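Local structure of putative bacterial transcription regulation protein (Staphylococcus aureus, 3LUR) at residues M2-Q7 with K96-E101; L59-P64 with S71-V76; G104-A109 with E146-E151; A132-L137 with I152-K157. The protein is of unknown detailed function but probably acts in transcription regulation, its effector-binding domain of the SHS2 clan being expected to recognise small molecules. All blocks are in the same frame, centred on the assembly; numbering follows the deposited sequence.

Interaction 1 (M2-Q7 with K96-E101)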
loop_
_atom_site.group_PDB
_atom_site.type_symbol
_atom_site.label_atom_id
_atom_site.label_comp_id
_atom_site.label_asym_id
_atom_site.label_seq_id
_atom_site.Cartn_x
_atom_site.Cartn_y
_atom_site.Cartn_z
HETATM N N MSE A 2 -1.419 -5.668 18.167
HETATM C CA MSE A 2 -2.162 -5.461 16.916
HETATM C C MSE A 2 -3.205 -4.352 17.037
HETATM O O MSE A 2 -4.268 -4.419 16.423
HETATM C CB MSE A 2 -2.844 -6.765 16.475
HETATM C CG MSE A 2 -1.899 -7.925 16.287
HETATM SE SE MSE A 2 -0.363 -7.440 15.208
HETATM C CE MSE A 2 -1.186 -7.034 13.563
ATOM N N GLU A 3 -2.907 -3.337 17.834
ATOM C CA GLU A 3 -3.813 -2.216 17.980
ATOM C C GLU A 3 -3.943 -1.472 16.637
ATOM O O GLU A 3 -2.963 -1.339 15.849
ATOM C CB GLU A 3 -3.407 -1.267 19.134
ATOM C CG GLU A 3 -1.991 -0.711 19.089
ATOM C CD GLU A 3 -0.897 -1.710 19.549
ATOM O OE1 GLU A 3 -1.212 -2.715 20.195
ATOM O OE2 GLU A 3 0.295 -1.462 19.265
ATOM N N TYR A 4 -5.160 -1.025 16.364
ATOM C CA TYR A 4 -5.445 -0.320 15.143
ATOM C C TYR A 4 -6.403 0.837 15.383
ATOM O O TYR A 4 -7.057 0.907 16.411
ATOM C CB TYR A 4 -6.032 -1.279 14.109
ATOM C CG TYR A 4 -7.347 -1.894 14.525
ATOM C CD1 TYR A 4 -8.544 -1.267 14.240
ATOM C CD2 TYR A 4 -7.396 -3.089 15.234
ATOM C CE1 TYR A 4 -9.771 -1.825 14.623
ATOM C CE2 TYR A 4 -8.621 -3.649 15.625
ATOM C CZ TYR A 4 -9.790 -3.005 15.327
ATOM O OH TYR A 4 -11.005 -3.528 15.701
ATOM N N GLN A 5 -6.450 1.746 14.430
ATOM C CA GLN A 5 -7.414 2.827 14.438
ATOM C C GLN A 5 -8.322 2.645 13.245
ATOM O O GLN A 5 -7.873 2.248 12.160
ATOM C CB GLN A 5 -6.731 4.194 14.336
ATOM C CG GLN A 5 -5.748 4.509 15.446
ATOM C CD GLN A 5 -6.423 4.770 16.786
ATOM O OE1 GLN A 5 -7.639 5.055 16.865
ATOM N NE2 GLN A 5 -5.627 4.701 17.861
ATOM N N LEU A 6 -9.609 2.876 13.448
ATOM C CA LEU A 6 -10.560 2.818 12.354
ATOM C C LEU A 6 -10.499 4.142 11.620
ATOM O O LEU A 6 -10.486 5.224 12.236
ATOM C CB LEU A 6 -11.978 2.556 12.858
ATOM C CG LEU A 6 -12.188 1.200 13.509
ATOM C CD1 LEU A 6 -13.574 1.131 14.188
ATOM C CD2 LEU A 6 -12.016 0.111 12.436
ATOM N N GLN A 7 -10.420 4.071 10.303
ATOM C CA GLN A 7 -10.405 5.249 9.473
ATOM C C GLN A 7 -11.301 4.944 8.287
ATOM O O GLN A 7 -11.649 3.788 8.049
ATOM C CB GLN A 7 -8.993 5.568 8.970
ATOM C CG GLN A 7 -7.970 5.881 10.045
ATOM C CD GLN A 7 -8.292 7.151 10.834
ATOM O OE1 GLN A 7 -9.196 7.909 10.474
ATOM N NE2 GLN A 7 -7.557 7.373 11.929
ATOM N N LYS A 96 -14.041 1.619 4.733
ATOM C CA LYS A 96 -13.524 1.739 6.079
ATOM C C LYS A 96 -12.285 0.849 6.142
ATOM O O LYS A 96 -12.137 -0.116 5.356
ATOM C CB LYS A 96 -14.543 1.311 7.131
ATOM C CG LYS A 96 -15.716 2.270 7.322
ATOM C CD LYS A 96 -16.624 1.757 8.450
ATOM C CE LYS A 96 -17.767 2.722 8.751
ATOM N NZ LYS A 96 -18.703 2.154 9.763
ATOM N N TYR A 97 -11.392 1.182 7.064
ATOM C CA TYR A 97 -10.138 0.490 7.207
ATOM C C TYR A 97 -9.759 0.334 8.653
ATOM O O TYR A 97 -10.156 1.144 9.503
ATOM C CB TYR A 97 -8.987 1.302 6.559
ATOM C CG TYR A 97 -9.042 1.427 5.049
ATOM C CD1 TYR A 97 -9.784 2.419 4.436
ATOM C CD2 TYR A 97 -8.355 0.546 4.255
ATOM C CE1 TYR A 97 -9.835 2.511 3.038
ATOM C CE2 TYR A 97 -8.378 0.626 2.903
ATOM C CZ TYR A 97 -9.110 1.593 2.284
ATOM O OH TYR A 97 -9.100 1.601 0.934
HETATM N N MSE A 98 -9.016 -0.744 8.927
HETATM C CA MSE A 98 -8.276 -0.864 10.160
HETATM C C MSE A 98 -6.876 -0.414 9.774
HETATM O O MSE A 98 -6.320 -0.894 8.779
HETATM C CB MSE A 98 -8.255 -2.292 10.682
HETATM C CG MSE A 98 -9.605 -2.818 11.055
HETATM SE SE MSE A 98 -9.426 -4.702 11.587
HETATM C CE MSE A 98 -8.874 -5.410 9.875
ATOM N N VAL A 99 -6.326 0.536 10.514
ATOM C CA VAL A 99 -5.012 1.077 10.222
ATOM C C VAL A 99 -4.021 0.724 11.312
ATOM O O VAL A 99 -4.206 1.101 12.479
ATOM C CB VAL A 99 -5.048 2.582 10.034
ATOM C CG1 VAL A 99 -3.617 3.116 9.642
ATOM C CG2 VAL A 99 -6.070 2.950 8.992
ATOM N N PHE A 100 -3.039 -0.094 10.946
ATOM C CA PHE A 100 -2.019 -0.583 11.871
ATOM C C PHE A 100 -0.746 0.187 11.619
ATOM O O PHE A 100 -0.636 0.879 10.614
ATOM C CB PHE A 100 -1.740 -2.066 11.635
ATOM C CG PHE A 100 -2.945 -2.930 11.751
ATOM C CD1 PHE A 100 -3.801 -3.070 10.688
ATOM C CD2 PHE A 100 -3.207 -3.631 12.922
ATOM C CE1 PHE A 100 -4.937 -3.884 10.784
ATOM C CE2 PHE A 100 -4.334 -4.434 13.033
ATOM C CZ PHE A 100 -5.192 -4.570 11.978
ATOM N N GLU A 101 0.193 0.098 12.552
ATOM C CA GLU A 101 1.511 0.714 12.404
ATOM C C GLU A 101 2.598 -0.349 12.495
ATOM O O GLU A 101 2.562 -1.236 13.378
ATOM C CB GLU A 101 1.753 1.795 13.451
ATOM C CG GLU A 101 0.974 3.079 13.187
ATOM C CD GLU A 101 1.333 4.216 14.145
ATOM O OE1 GLU A 101 1.962 3.951 15.194
ATOM O OE2 GLU A 101 1.008 5.386 13.826
HETATM O O HOH W 1 -0.479 -1.601 14.953
#
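Q5-Q7 and K96-E101 run antiparallel as neighbouring strands, their axes 4.8 Å apart at 142°, with Q5-V99 and Q7-Y97 as hydrogen-bonded pairs and L6-M98 as the non-hydrogen-bonded pair between them. Each hydrogen-bonded pair carries two bonds, such as V99 N to Q5 O at 2.8 Å and Q7 N to Y97 O at 3.0 Å. Past the last ladder bond, a water joins the backbones, donating to E3 O and accepting from E101 N. On the face carrying L6 and M98, the ring of Y4 is covered by the selenomethionine M98: SE sits over the middle of the ring, 4.1 Å from the centroid, a Met-aromatic contact, while M98 CG adds a CH-pi contact over the same ring. Y4 holds its CG between backbone N and carbonyl carbon (chi1 62°), which sets the ring under M98. Y4 CB lies over one face of the F100 ring, 3.9 Å from its centroid. The two rings themselves meet obliquely, with planes at 49°. The strands 5-21 and 88-103 joined here help close the antiparallel barrel, and helix 108-124 packs on this side, touching M2 and Y4. M2 bends at chi2 and chi3 and brings CE within 4.0 Å of F100 CD2; its carbonyl O lies at the edge of the same ring. The L6 side chain lies alongside M98. On the other face the Q7 and V99 side chains cross, Q7 CG 3.6 Å from V99 CG2, and both residues also touch W153.

Interaction 2 (L59-P64 with S71-V76)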
loop_
_atom_site.group_PDB
_atom_site.type_symbol
_atom_site.label_atom_id
_atom_site.label_comp_id
_atom_site.label_asym_id
_atom_site.label_seq_id
_atom_site.Cartn_x
_atom_site.Cartn_y
_atom_site.Cartn_z
ATOM N N LEU A 59 2.115 5.316 -1.479
ATOM C CA LEU A 59 1.523 4.013 -1.239
ATOM C C LEU A 59 2.214 2.861 -1.914
ATOM O O LEU A 59 2.694 2.965 -3.070
ATOM C CB LEU A 59 0.061 3.991 -1.712
ATOM C CG LEU A 59 -1.064 4.787 -1.026
ATOM C CD1 LEU A 59 -1.058 6.275 -1.310
ATOM C CD2 LEU A 59 -2.441 4.223 -1.483
ATOM N N GLY A 60 2.215 1.745 -1.178
ATOM C CA GLY A 60 2.525 0.451 -1.679
ATOM C C GLY A 60 1.195 -0.282 -1.615
ATOM O O GLY A 60 0.794 -0.777 -0.554
ATOM N N LEU A 61 0.492 -0.300 -2.733
ATOM C CA LEU A 61 -0.850 -0.891 -2.790
ATOM C C LEU A 61 -0.786 -2.348 -3.203
ATOM O O LEU A 61 -0.327 -2.685 -4.310
ATOM C CB LEU A 61 -1.747 -0.110 -3.771
ATOM C CG LEU A 61 -3.228 -0.512 -3.881
ATOM C CD1 LEU A 61 -4.063 -0.004 -2.700
ATOM C CD2 LEU A 61 -3.815 -0.006 -5.183
ATOM N N CYS A 62 -1.308 -3.213 -2.332
ATOM C CA CYS A 62 -1.368 -4.621 -2.575
ATOM C C CYS A 62 -2.707 -4.958 -3.180
ATOM O O CYS A 62 -3.747 -4.647 -2.598
ATOM C CB CYS A 62 -1.155 -5.360 -1.260
ATOM S SG CYS A 62 0.496 -4.993 -0.554
ATOM N N ILE A 63 -2.664 -5.557 -4.372
ATOM C CA ILE A 63 -3.841 -5.829 -5.162
ATOM C C ILE A 63 -3.952 -7.341 -5.355
ATOM O O ILE A 63 -3.330 -7.912 -6.251
ATOM C CB ILE A 63 -3.801 -5.082 -6.537
ATOM C CG1 ILE A 63 -3.627 -3.578 -6.327
ATOM C CG2 ILE A 63 -5.107 -5.346 -7.379
ATOM C CD1 ILE A 63 -3.352 -2.769 -7.590
ATOM N N PRO A 64 -4.708 -8.003 -4.475
ATOM C CA PRO A 64 -4.917 -9.445 -4.738
ATOM C C PRO A 64 -5.582 -9.599 -6.085
ATOM O O PRO A 64 -6.546 -8.870 -6.387
ATOM C CB PRO A 64 -5.855 -9.890 -3.622
ATOM C CG PRO A 64 -5.724 -8.841 -2.539
ATOM C CD PRO A 64 -5.399 -7.547 -3.262
ATOM N N SER A 71 -0.583 -8.351 -7.086
ATOM C CA SER A 71 0.024 -7.174 -7.696
ATOM C C SER A 71 0.390 -6.161 -6.616
ATOM O O SER A 71 -0.217 -6.117 -5.556
ATOM C CB SER A 71 -0.931 -6.535 -8.703
ATOM O OG SER A 71 -1.138 -7.377 -9.816
ATOM N N TYR A 72 1.421 -5.378 -6.875
ATOM C CA TYR A 72 1.816 -4.342 -5.985
ATOM C C TYR A 72 1.917 -3.088 -6.825
ATOM O O TYR A 72 2.572 -3.107 -7.866
ATOM C CB TYR A 72 3.168 -4.644 -5.430
ATOM C CG TYR A 72 3.630 -3.769 -4.334
ATOM C CD1 TYR A 72 3.212 -4.003 -3.030
ATOM C CD2 TYR A 72 4.548 -2.750 -4.552
ATOM C CE1 TYR A 72 3.670 -3.245 -1.979
ATOM C CE2 TYR A 72 5.016 -1.975 -3.499
ATOM C CZ TYR A 72 4.585 -2.241 -2.210
ATOM O OH TYR A 72 5.043 -1.528 -1.129
HETATM N N MSE A 73 1.262 -2.031 -6.398
HETATM C CA MSE A 73 1.330 -0.786 -7.117
HETATM C C MSE A 73 1.941 0.303 -6.254
HETATM O O MSE A 73 1.481 0.596 -5.137
HETATM C CB MSE A 73 -0.062 -0.382 -7.629
HETATM C CG MSE A 73 -0.095 0.909 -8.410
HETATM SE SE MSE A 73 -1.980 1.343 -8.736
HETATM C CE MSE A 73 -1.748 2.953 -9.737
ATOM N N ILE A 74 3.006 0.904 -6.760
ATOM C CA ILE A 74 3.605 2.059 -6.105
ATOM C C ILE A 74 2.810 3.236 -6.655
ATOM O O ILE A 74 2.720 3.404 -7.872
ATOM C CB ILE A 74 5.086 2.152 -6.440
ATOM C CG1 ILE A 74 5.799 0.990 -5.749
ATOM C CG2 ILE A 74 5.681 3.524 -6.023
ATOM C CD1 ILE A 74 7.276 0.846 -6.120
ATOM N N ALA A 75 2.216 4.028 -5.776
ATOM C CA ALA A 75 1.296 5.040 -6.231
ATOM C C ALA A 75 1.110 6.174 -5.242
ATOM O O ALA A 75 1.407 6.056 -4.035
ATOM C CB ALA A 75 -0.071 4.375 -6.455
ATOM N N VAL A 76 0.564 7.257 -5.762
ATOM C CA VAL A 76 0.182 8.405 -4.944
ATOM C C VAL A 76 -1.263 8.749 -5.250
ATOM O O VAL A 76 -1.771 8.442 -6.330
ATOM C CB VAL A 76 1.041 9.667 -5.214
ATOM C CG1 VAL A 76 2.501 9.406 -4.886
ATOM C CG2 VAL A 76 0.885 10.170 -6.672
#
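L59-P64 and S71-V76 are the two arms of a beta hairpin, antiparallel strands at 154° that form part of the barrel wall. Six backbone hydrogen bonds tie them in three hydrogen-bonded pairs, L59-A75, L61-M73 and I63-S71; in the middle pair L61 N reaches M73 O at 2.7 Å, with 172° at the hydrogen. CA-H...O contacts fall between these bonds, among them Y72 CA to L61 O at 3.2 Å.

Apolar packing on the face of L61, I63 and M73 is modest: the I63 side chain crosses that of M73, with I63 CD1 4.1 Å from M73 CB, while S71 CB rests against I63 CB. S71 OG bonds to E65 in the hairpin's own connection and to T20 of strand 5-21.

The other face is dominated by Y72. Its CG stands opposite the backbone N (chi1 -171°), and the ring reaches across the partner strand over G60, where the lack of a side chain admits it. C62 SG lies at the ring edge, 3.8 Å from Y72 CD1, a sulfur-aromatic contact. At its far end the hydroxyl is hydrogen-bonded to E136 and W35, which fixes the ring tip, and Y72 OH sits just 3.2 Å from G60 CA.

Interaction 3 (G104-A109 with E146-E151)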
loop_
_atom_site.group_PDB
_atom_site.type_symbol
_atom_site.label_atom_id
_atom_site.label_comp_id
_atom_site.label_asym_id
_atom_site.label_seq_id
_atom_site.Cartn_x
_atom_site.Cartn_y
_atom_site.Cartn_z
ATOM N N GLY A 104 9.818 0.204 12.242
ATOM C CA GLY A 104 11.077 -0.414 11.930
ATOM C C GLY A 104 11.516 -0.146 10.520
ATOM O O GLY A 104 10.827 0.508 9.755
ATOM N N ALA A 105 12.696 -0.678 10.209
ATOM C CA ALA A 105 13.368 -0.473 8.940
ATOM C C ALA A 105 12.613 -1.094 7.795
ATOM O O ALA A 105 12.132 -2.226 7.904
ATOM C CB ALA A 105 14.818 -1.043 9.007
ATOM N N VAL A 106 12.454 -0.329 6.718
ATOM C CA VAL A 106 11.749 -0.795 5.509
ATOM C C VAL A 106 12.797 -1.521 4.657
ATOM O O VAL A 106 13.906 -1.019 4.493
ATOM C CB VAL A 106 11.113 0.401 4.763
ATOM C CG1 VAL A 106 10.335 -0.047 3.560
ATOM C CG2 VAL A 106 10.230 1.192 5.713
ATOM N N PRO A 107 12.454 -2.703 4.084
ATOM C CA PRO A 107 11.136 -3.344 4.082
ATOM C C PRO A 107 10.877 -4.385 5.175
ATOM O O PRO A 107 9.724 -4.740 5.380
ATOM C CB PRO A 107 11.131 -4.054 2.719
ATOM C CG PRO A 107 12.557 -4.554 2.608
ATOM C CD PRO A 107 13.381 -3.377 3.146
ATOM N N LYS A 108 11.908 -4.836 5.879
ATOM C CA LYS A 108 11.740 -5.970 6.796
ATOM C C LYS A 108 10.637 -5.778 7.831
ATOM O O LYS A 108 9.806 -6.688 8.021
ATOM C CB LYS A 108 13.034 -6.346 7.499
ATOM C CG LYS A 108 12.875 -7.550 8.456
ATOM C CD LYS A 108 14.203 -8.217 8.737
ATOM N N ALA A 109 10.637 -4.627 8.494
ATOM C CA ALA A 109 9.661 -4.382 9.554
ATOM C C ALA A 109 8.236 -4.367 9.004
ATOM O O ALA A 109 7.312 -4.784 9.680
ATOM C CB ALA A 109 9.968 -3.095 10.283
ATOM N N GLU A 146 15.029 2.006 12.776
ATOM C CA GLU A 146 14.216 1.037 13.511
ATOM C C GLU A 146 13.029 1.749 14.137
ATOM O O GLU A 146 12.099 1.100 14.598
ATOM C CB GLU A 146 15.033 0.268 14.566
ATOM C CG GLU A 146 16.026 -0.805 13.974
ATOM C CD GLU A 146 15.437 -1.777 12.857
ATOM O OE1 GLU A 146 14.180 -1.974 12.651
ATOM O OE2 GLU A 146 16.291 -2.365 12.156
ATOM N N LYS A 147 13.013 3.088 14.058
ATOM C CA LYS A 147 11.920 3.892 14.604
ATOM C C LYS A 147 10.971 4.403 13.521
ATOM O O LYS A 147 9.965 5.037 13.828
ATOM C CB LYS A 147 12.462 5.088 15.415
ATOM C CG LYS A 147 12.988 4.759 16.828
ATOM C CD LYS A 147 14.390 4.156 16.815
ATOM C CE LYS A 147 14.989 4.090 18.240
ATOM N NZ LYS A 147 16.485 3.842 18.219
ATOM N N TYR A 148 11.268 4.124 12.252
ATOM C CA TYR A 148 10.405 4.590 11.178
ATOM C C TYR A 148 9.035 3.927 11.249
ATOM O O TYR A 148 8.918 2.714 11.504
ATOM C CB TYR A 148 11.045 4.352 9.788
ATOM C CG TYR A 148 10.165 4.801 8.652
ATOM C CD1 TYR A 148 10.145 6.141 8.244
ATOM C CD2 TYR A 148 9.299 3.916 8.029
ATOM C CE1 TYR A 148 9.311 6.567 7.218
ATOM C CE2 TYR A 148 8.470 4.330 6.999
ATOM C CZ TYR A 148 8.462 5.662 6.603
ATOM O OH TYR A 148 7.613 6.041 5.582
ATOM N N ILE A 149 7.996 4.722 11.042
ATOM C CA ILE A 149 6.621 4.204 11.085
ATOM C C ILE A 149 5.962 4.159 9.728
ATOM O O ILE A 149 5.880 5.171 9.029
ATOM C CB ILE A 149 5.735 5.034 12.041
ATOM C CG1 ILE A 149 6.222 4.837 13.476
ATOM C CG2 ILE A 149 4.231 4.573 11.927
ATOM C CD1 ILE A 149 5.635 5.842 14.464
ATOM N N THR A 150 5.486 2.962 9.366
ATOM C CA THR A 150 4.744 2.718 8.145
ATOM C C THR A 150 3.315 2.378 8.579
ATOM O O THR A 150 3.127 1.599 9.519
ATOM C CB THR A 150 5.301 1.473 7.364
ATOM O OG1 THR A 150 6.656 1.701 6.996
ATOM C CG2 THR A 150 4.482 1.192 6.106
ATOM N N GLU A 151 2.325 2.946 7.916
ATOM C CA GLU A 151 0.946 2.575 8.195
ATOM C C GLU A 151 0.510 1.479 7.283
ATOM O O GLU A 151 0.838 1.468 6.100
ATOM C CB GLU A 151 0.006 3.761 8.053
ATOM C CG GLU A 151 0.205 4.817 9.087
ATOM C CD GLU A 151 -0.796 5.956 8.973
ATOM O OE1 GLU A 151 -1.455 6.097 7.922
ATOM O OE2 GLU A 151 -0.863 6.756 9.932
HETATM O O HOH W 2 8.154 0.668 9.227
#
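G104 and E146 bury the most surface here, with Y148 next, and the CA atoms of G104 and E146 are 3.8 Å apart. G104 N donates to Y148 O at 2.8 Å, while G104 CA makes a CA-H...O contact with E146 O at 3.2 Å. The backbone angles of G104, with a positive phi (147°), would press a CB against the preceding carbonyl, and such an atom would also strike A109 CB.

E146 folds back over this turn. Its CB starts away from G104-A109, but the chain bends at chi2 (-47°) and returns OE1 to A105 N at 3.1 Å. The amide meets the carboxylate from well above its plane, 56° out of it, and OE2 lies against A105 CB.

Y148 packs against V106. The V106 side chain crosses that of Y148 obliquely, V106 CG2 lying 3.7 Å from Y148 CD2, and G104 O lies near the ring's plane at an edge. The phenol oxygen is hydrogen-bonded to the backbone O of Q139. A water joins G104 O and T150 OG1, its oxygen 2.9 Å from T150 OG1.

The contact ties the turn between strand 88-103 and helix 108-124, where A109 N already bonds back to A105 O, to the residues leading into barrel strand 149-156: a strand-to-helix connection packed against the end of an antiparallel sheet.

Interaction 4 (A132-L137 with I152-K157)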
loop_
_atom_site.group_PDB
_atom_site.type_symbol
_atom_site.label_atom_id
_atom_site.label_comp_id
_atom_site.label_asym_id
_atom_site.label_seq_id
_atom_site.Cartn_x
_atom_site.Cartn_y
_atom_site.Cartn_z
ATOM N N ALA A 132 -10.499 -6.457 -0.938
ATOM C CA ALA A 132 -10.260 -5.289 -1.717
ATOM C C ALA A 132 -8.798 -4.997 -1.530
ATOM O O ALA A 132 -8.139 -5.594 -0.643
ATOM C CB ALA A 132 -11.092 -4.116 -1.195
ATOM N N PRO A 133 -8.285 -4.041 -2.299
ATOM C CA PRO A 133 -6.873 -3.718 -2.117
ATOM C C PRO A 133 -6.553 -3.182 -0.727
ATOM O O PRO A 133 -7.399 -2.581 -0.081
ATOM C CB PRO A 133 -6.617 -2.677 -3.211
ATOM C CG PRO A 133 -7.614 -2.966 -4.251
ATOM C CD PRO A 133 -8.849 -3.358 -3.476
ATOM N N PHE A 134 -5.329 -3.445 -0.261
ATOM C CA PHE A 134 -4.869 -2.950 1.015
ATOM C C PHE A 134 -3.506 -2.301 0.777
ATOM O O PHE A 134 -2.861 -2.593 -0.212
ATOM C CB PHE A 134 -4.808 -4.070 2.069
ATOM C CG PHE A 134 -3.981 -5.262 1.673
ATOM C CD1 PHE A 134 -4.527 -6.287 0.883
ATOM C CD2 PHE A 134 -2.665 -5.393 2.136
ATOM C CE1 PHE A 134 -3.765 -7.419 0.539
ATOM C CE2 PHE A 134 -1.893 -6.523 1.783
ATOM C CZ PHE A 134 -2.446 -7.524 0.979
ATOM N N PHE A 135 -3.087 -1.408 1.651
ATOM C CA PHE A 135 -1.852 -0.687 1.360
ATOM C C PHE A 135 -0.974 -0.336 2.530
ATOM O O PHE A 135 -1.423 -0.226 3.668
ATOM C CB PHE A 135 -2.157 0.574 0.507
ATOM C CG PHE A 135 -3.094 1.577 1.148
ATOM C CD1 PHE A 135 -4.463 1.490 0.959
ATOM C CD2 PHE A 135 -2.588 2.652 1.889
ATOM C CE1 PHE A 135 -5.317 2.422 1.510
ATOM C CE2 PHE A 135 -3.435 3.604 2.430
ATOM C CZ PHE A 135 -4.806 3.482 2.261
ATOM N N GLU A 136 0.300 -0.146 2.197
ATOM C CA GLU A 136 1.297 0.401 3.080
ATOM C C GLU A 136 1.355 1.876 2.714
ATOM O O GLU A 136 1.344 2.217 1.535
ATOM C CB GLU A 136 2.653 -0.251 2.775
ATOM C CG GLU A 136 2.641 -1.749 2.894
ATOM C CD GLU A 136 3.641 -2.452 1.995
ATOM O OE1 GLU A 136 4.516 -1.815 1.370
ATOM O OE2 GLU A 136 3.541 -3.671 1.915
ATOM N N LEU A 137 1.439 2.744 3.697
ATOM C CA LEU A 137 1.532 4.163 3.423
ATOM C C LEU A 137 2.809 4.676 4.070
ATOM O O LEU A 137 3.010 4.558 5.311
ATOM C CB LEU A 137 0.296 4.900 3.931
ATOM C CG LEU A 137 0.237 6.420 3.697
ATOM C CD1 LEU A 137 0.166 6.733 2.171
ATOM C CD2 LEU A 137 -0.908 7.084 4.461
ATOM N N ILE A 152 -0.276 0.560 7.820
ATOM C CA ILE A 152 -0.827 -0.531 7.027
ATOM C C ILE A 152 -2.360 -0.383 7.106
ATOM O O ILE A 152 -2.953 -0.445 8.193
ATOM C CB ILE A 152 -0.376 -1.915 7.539
ATOM C CG1 ILE A 152 1.096 -2.151 7.188
ATOM C CG2 ILE A 152 -1.253 -3.047 6.917
ATOM C CD1 ILE A 152 1.730 -3.390 7.854
ATOM N N TRP A 153 -2.979 -0.215 5.956
ATOM C CA TRP A 153 -4.413 0.044 5.865
ATOM C C TRP A 153 -5.088 -1.165 5.277
ATOM O O TRP A 153 -4.903 -1.466 4.098
ATOM C CB TRP A 153 -4.653 1.236 4.954
ATOM C CG TRP A 153 -4.227 2.547 5.478
ATOM C CD1 TRP A 153 -2.954 2.959 5.756
ATOM C CD2 TRP A 153 -5.071 3.676 5.704
ATOM N NE1 TRP A 153 -2.962 4.262 6.197
ATOM C CE2 TRP A 153 -4.247 4.734 6.154
ATOM C CE3 TRP A 153 -6.436 3.889 5.585
ATOM C CZ2 TRP A 153 -4.764 5.995 6.503
ATOM C CZ3 TRP A 153 -6.951 5.145 5.905
ATOM C CH2 TRP A 153 -6.107 6.182 6.357
HETATM N N MSE A 154 -5.938 -1.796 6.075
HETATM C CA MSE A 154 -6.638 -3.004 5.685
HETATM C C MSE A 154 -8.136 -2.705 5.632
HETATM O O MSE A 154 -8.725 -2.291 6.637
HETATM C CB MSE A 154 -6.405 -4.114 6.721
HETATM C CG MSE A 154 -4.983 -4.363 7.026
HETATM SE SE MSE A 154 -3.963 -4.992 5.467
HETATM C CE MSE A 154 -4.843 -6.626 5.093
ATOM N N PRO A 155 -8.760 -2.937 4.469
ATOM C CA PRO A 155 -10.182 -2.617 4.298
ATOM C C PRO A 155 -11.120 -3.545 5.052
ATOM O O PRO A 155 -10.872 -4.762 5.155
ATOM C CB PRO A 155 -10.379 -2.743 2.798
ATOM C CG PRO A 155 -9.391 -3.713 2.378
ATOM C CD PRO A 155 -8.189 -3.498 3.231
ATOM N N VAL A 156 -12.153 -2.968 5.646
ATOM C CA VAL A 156 -13.115 -3.756 6.398
ATOM C C VAL A 156 -14.507 -3.319 6.032
ATOM O O VAL A 156 -14.717 -2.226 5.460
ATOM C CB VAL A 156 -12.914 -3.622 7.915
ATOM C CG1 VAL A 156 -11.560 -4.222 8.338
ATOM C CG2 VAL A 156 -12.986 -2.171 8.354
ATOM N N LYS A 157 -15.467 -4.167 6.339
ATOM C CA LYS A 157 -16.842 -3.874 6.016
ATOM C C LYS A 157 -17.370 -2.753 6.893
ATOM O O LYS A 157 -16.939 -2.604 8.031
ATOM C CB LYS A 157 -17.705 -5.112 6.228
ATOM C CG LYS A 157 -17.351 -6.291 5.370
ATOM C CD LYS A 157 -18.181 -7.527 5.847
ATOM C CE LYS A 157 -17.886 -8.754 5.056
ATOM N NZ LYS A 157 -18.637 -9.924 5.573
#
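This is a buried, largely aromatic contact between the two arms of a beta hairpin, strands 134-138 and 149-156, neighbours in the barrel that are flanked by strands 58-64 and 88-103. The short segments run antiparallel at 163°. F135 and W153 form the hydrogen-bonded pair, with W153 N to F135 O at 2.8 Å and the return bond from F135 N to W153 O at 3.0 Å.

Their side chains lie alongside each other in an offset stack: the F135 ring and the five-membered ring of W153 are 4.3 Å apart at their centroids, with planes at 16°. F135 CG is wedged between its backbone N and carbonyl carbon (chi1 60°), turning the ring toward its partner so that W153 CB sits over its centre, 3.6 Å from the centroid. L137 CD2 approaches the indole near NE1, which donates its own hydrogen bond to E151.

On the opposite face of the sheet, the selenomethionine M154, in the conformer given here, curls back at chi2 and chi3 over F134. M154 CE stands above the F134 ring, 4.1 Å from its centroid, and M154 SE approaches obliquely, 3.6 Å from F134 CD2. Farther along, the P155 ring packs CD on F134 CB and CG near P133 O.

Two backbone bonds set the register, while most of the buried surface is carbon against carbon; cohesion therefore probably rests chiefly on dispersion and ring stacking, with the indole N-H satisfied by a carboxylate.

How the interactions relate
Interactions 1, 2 and 4 join strands of one antiparallel barrel with strand order 5-21, 70-77, 58-64, 134-138, 149-156, 88-103; interaction 3 ties the connection into helix 108-124 to one of them. Interaction 4 is the middle link: its centre lies about 9 Å from that of interaction 1 and 10 Å from that of interaction 2, and probable backbone hydrogen bonds reach both, M98 N to M154 O and C62 N to F134 O. Interactions 1 and 2 do not touch, although the hairpin of interaction 2 is nested within the chain loop closed by interaction 1. Interaction 3 shares strand 149-156 with interaction 4, and their segments alternate along the sequence. Distant sequence thus meets in the barrel wall and at its helical connection.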